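Local coordinates for synaptonemal complex protein 2 (Mus musculus, PDB 5IWZ) that forms a major part of the axial and lateral elements of synaptonemal complexes in meiotic prophase and is required for normal chromosome synapsis, at residues A[12-17]-A[47-52]; A[55-60]-A[104-109]. All blocks are in the same frame, centred on the assembly; numbering follows the deposited sequence.

Interaction 1 of 2, residues A[12-17]-A[47-52]; sequences QLEKCI and KQFLRK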
loop_
_atom_site.group_PDB
_atom_site.type_symbol
_atom_site.label_atom_id
_atom_site.label_comp_id
_atom_site.label_asym_id
_atom_site.label_seq_id
_atom_site.Cartn_x
_atom_site.Cartn_y
_atom_site.Cartn_z
ATOM N N GLN A 12 25.822 -17.884 -11.479
ATOM C CA GLN A 12 26.623 -17.716 -10.279
ATOM C C GLN A 12 25.842 -17.096 -9.132
ATOM O O GLN A 12 26.457 -16.656 -8.153
ATOM C CB GLN A 12 27.831 -16.836 -10.595
ATOM C CG GLN A 12 28.677 -17.359 -11.709
ATOM C CD GLN A 12 29.784 -18.227 -11.193
ATOM O OE1 GLN A 12 30.906 -17.759 -10.983
ATOM N NE2 GLN A 12 29.478 -19.501 -10.967
ATOM N N LEU A 13 24.509 -17.039 -9.240
ATOM C CA LEU A 13 23.674 -16.413 -8.218
ATOM C C LEU A 13 24.044 -16.869 -6.816
ATOM O O LEU A 13 24.202 -16.045 -5.911
ATOM C CB LEU A 13 22.192 -16.703 -8.481
ATOM C CG LEU A 13 21.211 -16.106 -7.457
ATOM C CD1 LEU A 13 21.300 -14.579 -7.411
ATOM C CD2 LEU A 13 19.750 -16.541 -7.711
ATOM N N GLU A 14 24.170 -18.187 -6.605
ATOM C CA GLU A 14 24.461 -18.656 -5.254
ATOM C C GLU A 14 25.840 -18.191 -4.799
ATOM O O GLU A 14 26.019 -17.805 -3.635
ATOM C CB GLU A 14 24.337 -20.177 -5.159
ATOM C CG GLU A 14 24.617 -20.687 -3.750
ATOM C CD GLU A 14 24.046 -22.081 -3.460
ATOM O OE1 GLU A 14 23.353 -22.660 -4.323
ATOM O OE2 GLU A 14 24.290 -22.590 -2.344
ATOM N N LYS A 15 26.821 -18.182 -5.707
ATOM C CA LYS A 15 28.132 -17.676 -5.323
ATOM C C LYS A 15 28.077 -16.189 -4.997
ATOM O O LYS A 15 28.766 -15.735 -4.072
ATOM C CB LYS A 15 29.162 -17.979 -6.413
ATOM C CG LYS A 15 29.555 -19.456 -6.451
ATOM C CD LYS A 15 30.009 -19.911 -7.831
ATOM C CE LYS A 15 30.576 -21.324 -7.782
ATOM N NZ LYS A 15 32.064 -21.377 -7.822
ATOM N N CYS A 16 27.230 -15.426 -5.694
ATOM C CA CYS A 16 27.029 -14.031 -5.307
ATOM C C CYS A 16 26.489 -13.936 -3.888
ATOM O O CYS A 16 26.906 -13.062 -3.115
ATOM C CB CYS A 16 26.077 -13.327 -6.283
ATOM S SG CYS A 16 26.681 -13.270 -7.973
ATOM N N ILE A 17 25.554 -14.821 -3.529
ATOM C CA ILE A 17 25.003 -14.810 -2.176
ATOM C C ILE A 17 26.085 -15.175 -1.162
ATOM O O ILE A 17 26.173 -14.573 -0.079
ATOM C CB ILE A 17 23.780 -15.752 -2.089
ATOM C CG1 ILE A 17 22.610 -15.235 -2.955
ATOM C CG2 ILE A 17 23.361 -15.996 -0.623
ATOM C CD1 ILE A 17 22.062 -13.868 -2.543
ATOM N N LYS A 47 20.735 -27.239 -2.087
ATOM C CA LYS A 47 19.747 -27.504 -1.050
ATOM C C LYS A 47 19.855 -26.506 0.098
ATOM O O LYS A 47 18.870 -26.266 0.808
ATOM C CB LYS A 47 19.946 -28.938 -0.540
ATOM C CG LYS A 47 18.787 -29.542 0.198
ATOM C CD LYS A 47 17.711 -30.031 -0.762
ATOM C CE LYS A 47 16.718 -30.958 -0.050
ATOM N NZ LYS A 47 15.374 -30.903 -0.702
ATOM N N GLN A 48 21.039 -25.922 0.299
ATOM C CA GLN A 48 21.283 -24.948 1.356
ATOM C C GLN A 48 21.067 -23.500 0.911
ATOM O O GLN A 48 21.364 -22.584 1.682
ATOM C CB GLN A 48 22.710 -25.098 1.890
ATOM C CG GLN A 48 22.964 -26.372 2.691
ATOM C CD GLN A 48 23.092 -27.610 1.818
ATOM O OE1 GLN A 48 23.832 -27.615 0.831
ATOM N NE2 GLN A 48 22.370 -28.667 2.177
ATOM N N PHE A 49 20.591 -23.271 -0.316
ATOM C CA PHE A 49 20.385 -21.904 -0.801
ATOM C C PHE A 49 19.433 -21.129 0.106
ATOM O O PHE A 49 19.712 -19.986 0.478
ATOM C CB PHE A 49 19.859 -21.937 -2.237
ATOM C CG PHE A 49 19.779 -20.572 -2.907
ATOM C CD1 PHE A 49 20.900 -19.756 -2.996
ATOM C CD2 PHE A 49 18.595 -20.128 -3.477
ATOM C CE1 PHE A 49 20.832 -18.515 -3.613
ATOM C CE2 PHE A 49 18.531 -18.887 -4.105
ATOM C CZ PHE A 49 19.655 -18.086 -4.172
ATOM N N LEU A 50 18.298 -21.743 0.481
ATOM C CA LEU A 50 17.324 -21.047 1.319
ATOM C C LEU A 50 17.918 -20.653 2.671
ATOM O O LEU A 50 17.681 -19.539 3.162
ATOM C CB LEU A 50 16.078 -21.917 1.513
ATOM C CG LEU A 50 14.999 -21.350 2.443
ATOM C CD1 LEU A 50 14.480 -19.974 1.965
ATOM C CD2 LEU A 50 13.813 -22.334 2.625
ATOM N N ARG A 51 18.675 -21.558 3.293
ATOM C CA ARG A 51 19.341 -21.253 4.556
ATOM C C ARG A 51 20.261 -20.046 4.426
ATOM O O ARG A 51 20.314 -19.202 5.327
ATOM C CB ARG A 51 20.150 -22.461 5.042
ATOM C CG ARG A 51 21.089 -22.139 6.195
ATOM C CD ARG A 51 22.517 -22.592 5.914
ATOM N NE ARG A 51 23.468 -21.998 6.856
ATOM C CZ ARG A 51 24.021 -22.641 7.885
ATOM N NH1 ARG A 51 23.733 -23.916 8.117
ATOM N NH2 ARG A 51 24.871 -22.007 8.684
ATOM N N LYS A 52 21.021 -19.967 3.327
ATOM C CA LYS A 52 21.915 -18.828 3.119
ATOM C C LYS A 52 21.127 -17.536 2.923
ATOM O O LYS A 52 21.499 -16.492 3.470
ATOM C CB LYS A 52 22.825 -19.078 1.917
ATOM C CG LYS A 52 23.836 -20.218 2.069
ATOM C CD LYS A 52 24.474 -20.488 0.717
ATOM C CE LYS A 52 25.489 -21.603 0.787
ATOM N NZ LYS A 52 26.126 -21.801 -0.549
#

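Interaction 2 of 2, residues A[55-60]-A[104-109]; sequences DLICRE and VSWFEN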
loop_
_atom_site.group_PDB
_atom_site.type_symbol
_atom_site.label_atom_id
_atom_site.label_comp_id
_atom_site.label_asym_id
_atom_site.label_seq_id
_atom_site.Cartn_x
_atom_site.Cartn_y
_atom_site.Cartn_z
ATOM N N ASP A 55 19.926 -16.533 6.374
ATOM C CA ASP A 55 21.032 -15.980 7.149
ATOM C C ASP A 55 21.349 -14.555 6.711
ATOM O O ASP A 55 21.505 -13.656 7.542
ATOM C CB ASP A 55 22.274 -16.870 6.998
ATOM C CG ASP A 55 22.153 -18.203 7.747
ATOM O OD1 ASP A 55 21.068 -18.508 8.297
ATOM O OD2 ASP A 55 23.154 -18.962 7.769
ATOM N N LEU A 56 21.467 -14.335 5.407
ATOM C CA LEU A 56 21.866 -13.021 4.912
ATOM C C LEU A 56 20.786 -11.969 5.181
ATOM O O LEU A 56 21.085 -10.871 5.666
ATOM C CB LEU A 56 22.201 -13.141 3.424
ATOM C CG LEU A 56 22.644 -11.871 2.696
ATOM C CD1 LEU A 56 23.983 -11.556 3.328
ATOM C CD2 LEU A 56 22.806 -12.154 1.184
ATOM N N ILE A 57 19.511 -12.297 4.931
ATOM C CA ILE A 57 18.453 -11.299 5.120
ATOM C C ILE A 57 18.299 -10.919 6.593
ATOM O O ILE A 57 18.178 -9.732 6.929
ATOM C CB ILE A 57 17.138 -11.811 4.517
ATOM C CG1 ILE A 57 17.196 -11.727 2.987
ATOM C CG2 ILE A 57 15.962 -11.029 5.068
ATOM C CD1 ILE A 57 16.084 -12.517 2.310
ATOM N N CYS A 58 18.331 -11.909 7.498
ATOM C CA CYS A 58 18.225 -11.614 8.926
ATOM C C CYS A 58 19.398 -10.763 9.408
ATOM O O CYS A 58 19.223 -9.848 10.223
ATOM C CB CYS A 58 18.143 -12.922 9.725
ATOM S SG CYS A 58 16.579 -13.831 9.510
ATOM N N ARG A 59 20.604 -11.052 8.925
ATOM C CA ARG A 59 21.751 -10.232 9.313
ATOM C C ARG A 59 21.588 -8.789 8.859
ATOM O O ARG A 59 21.785 -7.854 9.643
ATOM C CB ARG A 59 23.035 -10.799 8.734
ATOM C CG ARG A 59 24.231 -9.928 9.036
ATOM C CD ARG A 59 25.446 -10.446 8.304
ATOM N NE ARG A 59 25.652 -9.814 7.002
ATOM C CZ ARG A 59 26.454 -10.326 6.070
ATOM N NH1 ARG A 59 27.083 -11.467 6.317
ATOM N NH2 ARG A 59 26.622 -9.713 4.900
ATOM N N GLU A 60 21.265 -8.584 7.580
ATOM C CA GLU A 60 21.111 -7.221 7.069
ATOM C C GLU A 60 19.956 -6.487 7.751
ATOM O O GLU A 60 20.059 -5.288 8.020
ATOM C CB GLU A 60 20.927 -7.251 5.549
ATOM C CG GLU A 60 22.168 -7.784 4.808
ATOM C CD GLU A 60 23.455 -7.013 5.184
ATOM O OE1 GLU A 60 24.413 -7.632 5.699
ATOM O OE2 GLU A 60 23.483 -5.775 5.009
ATOM N N VAL A 104 7.710 -15.006 6.799
ATOM C CA VAL A 104 7.044 -14.509 8.006
ATOM C C VAL A 104 8.078 -13.987 8.991
ATOM O O VAL A 104 7.949 -12.883 9.551
ATOM C CB VAL A 104 6.175 -15.613 8.634
ATOM C CG1 VAL A 104 5.697 -15.205 10.041
ATOM C CG2 VAL A 104 4.996 -15.913 7.726
ATOM N N SER A 105 9.136 -14.768 9.193
ATOM C CA SER A 105 10.238 -14.356 10.049
ATOM C C SER A 105 10.883 -13.058 9.564
ATOM O O SER A 105 11.165 -12.164 10.372
ATOM C CB SER A 105 11.267 -15.481 10.114
ATOM O OG SER A 105 12.471 -15.004 10.658
ATOM N N TRP A 106 11.129 -12.925 8.256
ATOM C CA TRP A 106 11.749 -11.690 7.776
ATOM C C TRP A 106 10.831 -10.503 8.029
ATOM O O TRP A 106 11.287 -9.423 8.434
ATOM C CB TRP A 106 12.102 -11.792 6.289
ATOM C CG TRP A 106 12.998 -12.959 5.953
ATOM C CD1 TRP A 106 13.805 -13.666 6.818
ATOM C CD2 TRP A 106 13.136 -13.588 4.672
ATOM N NE1 TRP A 106 14.445 -14.687 6.139
ATOM C CE2 TRP A 106 14.049 -14.661 4.824
ATOM C CE3 TRP A 106 12.579 -13.349 3.407
ATOM C CZ2 TRP A 106 14.418 -15.475 3.762
ATOM C CZ3 TRP A 106 12.948 -14.172 2.348
ATOM C CH2 TRP A 106 13.860 -15.215 2.535
ATOM N N PHE A 107 9.527 -10.696 7.813
ATOM C CA PHE A 107 8.556 -9.644 8.095
ATOM C C PHE A 107 8.515 -9.310 9.582
ATOM O O PHE A 107 8.456 -8.134 9.956
ATOM C CB PHE A 107 7.170 -10.084 7.608
ATOM C CG PHE A 107 6.101 -9.094 7.888
ATOM C CD1 PHE A 107 6.009 -7.929 7.147
ATOM C CD2 PHE A 107 5.180 -9.323 8.894
ATOM C CE1 PHE A 107 5.006 -7.000 7.406
ATOM C CE2 PHE A 107 4.185 -8.413 9.154
ATOM C CZ PHE A 107 4.093 -7.246 8.406
ATOM N N GLU A 108 8.530 -10.338 10.445
ATOM C CA GLU A 108 8.608 -10.110 11.885
ATOM C C GLU A 108 9.868 -9.338 12.257
ATOM O O GLU A 108 9.824 -8.415 13.077
ATOM C CB GLU A 108 8.588 -11.446 12.633
ATOM C CG GLU A 108 7.277 -12.219 12.551
ATOM C CD GLU A 108 6.237 -11.716 13.527
ATOM O OE1 GLU A 108 5.126 -12.296 13.558
ATOM O OE2 GLU A 108 6.526 -10.744 14.263
ATOM N N ASN A 109 11.012 -9.742 11.697
ATOM C CA ASN A 109 12.287 -9.067 11.932
ATOM C C ASN A 109 12.366 -7.691 11.278
ATOM O O ASN A 109 13.365 -6.994 11.473
ATOM C CB ASN A 109 13.438 -9.934 11.425
ATOM C CG ASN A 109 13.611 -11.208 12.249
ATOM O OD1 ASN A 109 13.164 -11.282 13.395
ATOM N ND2 ASN A 109 14.250 -12.213 11.665
#

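Interaction 1 of 2, residues A[12-17]-A[47-52]
Lys-52 reaches across to Glu-14 and closes a salt bridge, NZ to OE2 at 2.7 Å, that joins the first turn of helix 13-23 to the first turn of helix 49-63. The ammonium group arrives at the anti lone pair of OE2, on the side away from OE1, and the lysine comes in roughly perpendicular to the glutamate. Both carboxylate oxygens are occupied: OE2 takes Lys-52 NZ, and OE1 accepts the backbone N-H of Ser-46, just ahead of helix 49-63. Lys-52 NZ has a second salt bridge, to Asp-18 OD1. Beside this polar pair lies the Phe-49 ring. Glu-14 has CG anti to its backbone N (chi1 -179°) and runs on extended, antiparallel alongside the phenylalanine, its carboxylate turned 44° from the ring plane and Glu-14 CG 3.9 Å from Phe-49 CD1. Leu-13 CD2 meets Phe-49 CZ at 3.9 Å, and Ile-17 CG1 comes to 3.8 Å from Phe-49 CE1. Ile-17 CG2 is 4.0 Å from Lys-52 CB, so the lysine's aliphatic base belongs to the apolar layer. Met-94 and Ile-83 continue the packing round Phe-49. With two acidic partners, Lys-52 probably stays charged, and the buried Glu-14 carboxylate is likely held ionised by the lysine and the Ser-46 amide.

Interaction 2 of 2, residues A[55-60]-A[104-109]
Side-by-side packing of two nearly parallel helices in the armadillo-repeat-like domain brings Ile-57 and Cys-58 against Trp-106. The short segments of helix 49-63 and helix 99-108 run in the same direction, their axes 9° apart and 10.2 Å from each other at closest approach, and the indole lies between them. Ile-57 lies across one face of that indole. Its CD1 methyl sits 3.5 Å from the centroid of the six-membered ring and 10° off the ring normal, a CH-pi contact. The other branch works on the pyrrole half: Ile-57 CG2 comes to 3.6 Å from Trp-106 CG, so the two methyls together span both rings. What allows this is the isoleucine's first torsion, which sets CG1 beside the backbone N and CG2 beside the carbonyl carbon (chi1 -75°), while the extended second torsion carries CD1 out over the benzene half. Cys-58, one residue on, adds a sulfur-aromatic contact; Cys-58 SG approaches obliquely and lies 3.9 Å from Trp-106 CD1. OD2 of Asp-54, the residue just before segment 55-60, accepts the indole N-H, a bond that probably limits how the ring can turn. An alanine at Trp-106 would strip away the aromatic surface under both Ile-57 methyls, probably opening a gap between the helices and leaving Asp-54 without its indole donor. Ile-57 also touches Ile-72 of helix 66-79, and Phe-107 turns to Leu-161 of helix 144-163, so each helix has a further neighbour in the array. At the C-terminal end of the contact, Asn-109 sends its amide nitrogen toward the cysteine, with Asn-109 ND2 3.6 Å from Cys-58 SG.

In the fold
From the N terminus, helix 13-23 comes first; the chain then passes through helix 27-32 and strand 43-45 before helix 49-63 returns to it, and interaction 1 closes that excursion. Helix 49-63 carries straight on into interaction 2, which closes a longer and mostly helical loop through helices 66-79 and 90-97 to helix 99-108. The two loops follow one another in series, neither nesting nor crossing. Helix 49-63 serves both, its first turn in interaction 1 and a later stretch in interaction 2, with centres about 15 Å apart. Ile-17 and Leu-56 join them directly by packing. Together they link helices 13-23, 49-63 and 99-108 within the armadillo-repeat-like domain, at the N-terminal end of the chain.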